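PDB 6BBT: major pilin backbone protein T-antigen, T13 from Streptococcus pyogenes, which probably polymerises end to end as the repeating subunit that forms the shaft of the pili on the streptococcal surface. Local coordinates for residues A[183-186]-A[187-190]. Numbering follows the deposited sequence.
Sequences EASA and LYEK
Ser185 and Tyr188 close a tight turn of the chain. Its middle residues are Ala186 and Leu187, both with helical backbone angles, as in a type I beta turn. Ser185 N gives its hydrogen to Tyr188 O at 3.0 Å. This bond is nearly straight at the hydrogen (163°), but the donor stands above the carbonyl plane. With chi1 at 69°, Ser185 OG sits between the backbone N and the carbonyl carbon, which brings it beside two amides of the turn. Ser185 OG accepts Tyr188 N-H at 3.1 Å. Leu187 N adds a weak, bent bond to Ser185 OG at 3.2 Å. Together with the weak Leu187 bond, this has the form of an ST turn, and the pair ties down both amides. Ser185 OG also meets the Tyr188 ring obliquely, 3.7 Å from Tyr188 CD2. Leu187 CB lies 3.8 Å from Ser185 OG.

The open end of the turn, at Ala184 and Lys190, is looser and faces solvent. Ala184 CB only brushes Lys190 N at 3.5 Å. Ala184 CA adds a C-H...O contact to Tyr188 O. The Lys190 chain is extended as far as CE, and its amine then bends off to a weak hydrogen bond with Gly208 O.

The turn lies in the loop between strands 176-183 and 193-198, near the junction of the two domains. Glu189 forms a salt bridge with Lys28, while Asn69 bonds to Leu187 O and Glu189 N. The buried Tyr188 ring packs on Pro27 of the Spy0128-like part and on Ile230 of its own part, just after strand 176-183.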
loop_
_atom_site.group_PDB
_atom_site.type_symbol
_atom_site.label_atom_id
_atom_site.label_comp_id
_atom_site.label_asym_id
_atom_site.label_seq_id
_atom_site.Cartn_x
_atom_site.Cartn_y
_atom_site.Cartn_z
ATOM N N GLU A 183 3.871 16.086 5.576
ATOM C CA GLU A 183 2.512 16.221 6.117
ATOM C C GLU A 183 1.903 14.844 6.196
ATOM O O GLU A 183 2.110 14.032 5.301
ATOM C CB GLU A 183 1.608 17.088 5.235
ATOM C CG GLU A 183 2.141 18.453 4.882
ATOM C CD GLU A 183 2.124 19.442 6.020
ATOM O OE1 GLU A 183 2.583 20.573 5.775
ATOM O OE2 GLU A 183 1.650 19.113 7.137
ATOM N N ALA A 184 1.149 14.588 7.252
ATOM C CA ALA A 184 0.397 13.349 7.359
ATOM C C ALA A 184 -0.657 13.226 6.230
ATOM O O ALA A 184 -1.177 14.228 5.719
ATOM C CB ALA A 184 -0.255 13.256 8.740
ATOM N N SER A 185 -0.894 11.987 5.798
ATOM C CA SER A 185 -1.985 11.642 4.884
ATOM C C SER A 185 -2.830 10.595 5.572
ATOM O O SER A 185 -2.492 10.141 6.668
ATOM C CB SER A 185 -1.431 11.089 3.563
ATOM O OG SER A 185 -0.819 9.804 3.725
ATOM N N ALA A 186 -3.904 10.165 4.923
ATOM C CA ALA A 186 -4.704 9.049 5.448
ATOM C C ALA A 186 -3.909 7.729 5.541
ATOM O O ALA A 186 -4.155 6.906 6.424
ATOM C CB ALA A 186 -5.942 8.834 4.583
ATOM N N LEU A 187 -2.954 7.546 4.637
ATOM C CA LEU A 187 -2.132 6.335 4.599
ATOM C C LEU A 187 -0.940 6.349 5.543
ATOM O O LEU A 187 -0.520 5.285 5.977
ATOM C CB LEU A 187 -1.566 6.101 3.209
ATOM C CG LEU A 187 -2.443 5.758 1.981
ATOM C CD1 LEU A 187 -1.698 4.748 1.099
ATOM C CD2 LEU A 187 -3.789 5.181 2.323
ATOM N N TYR A 188 -0.359 7.522 5.785
ATOM C CA TYR A 188 0.851 7.649 6.600
ATOM C C TYR A 188 0.648 8.768 7.607
ATOM O O TYR A 188 0.667 9.931 7.255
ATOM C CB TYR A 188 2.077 7.916 5.689
ATOM C CG TYR A 188 2.194 6.878 4.607
ATOM C CD1 TYR A 188 2.712 5.626 4.883
ATOM C CD2 TYR A 188 1.735 7.133 3.318
ATOM C CE1 TYR A 188 2.812 4.657 3.897
ATOM C CE2 TYR A 188 1.831 6.182 2.326
ATOM C CZ TYR A 188 2.346 4.940 2.627
ATOM O OH TYR A 188 2.421 4.004 1.638
ATOM N N GLU A 189 0.496 8.383 8.864
ATOM C CA GLU A 189 -0.024 9.237 9.902
ATOM C C GLU A 189 1.062 9.969 10.674
ATOM O O GLU A 189 2.237 9.553 10.728
ATOM C CB GLU A 189 -0.843 8.401 10.876
ATOM C CG GLU A 189 -1.977 7.637 10.192
ATOM C CD GLU A 189 -3.078 7.248 11.156
ATOM O OE1 GLU A 189 -2.776 6.568 12.162
ATOM O OE2 GLU A 189 -4.242 7.632 10.905
ATOM N N LYS A 190 0.629 11.056 11.290
ATOM C CA LYS A 190 1.454 11.861 12.189
ATOM C C LYS A 190 2.113 11.015 13.256
ATOM O O LYS A 190 1.505 10.102 13.816
ATOM C CB LYS A 190 0.569 12.907 12.887
ATOM C CG LYS A 190 1.291 13.888 13.790
ATOM C CD LYS A 190 0.298 14.911 14.353
ATOM C CE LYS A 190 0.921 15.740 15.480
ATOM N NZ LYS A 190 2.150 16.508 15.101
#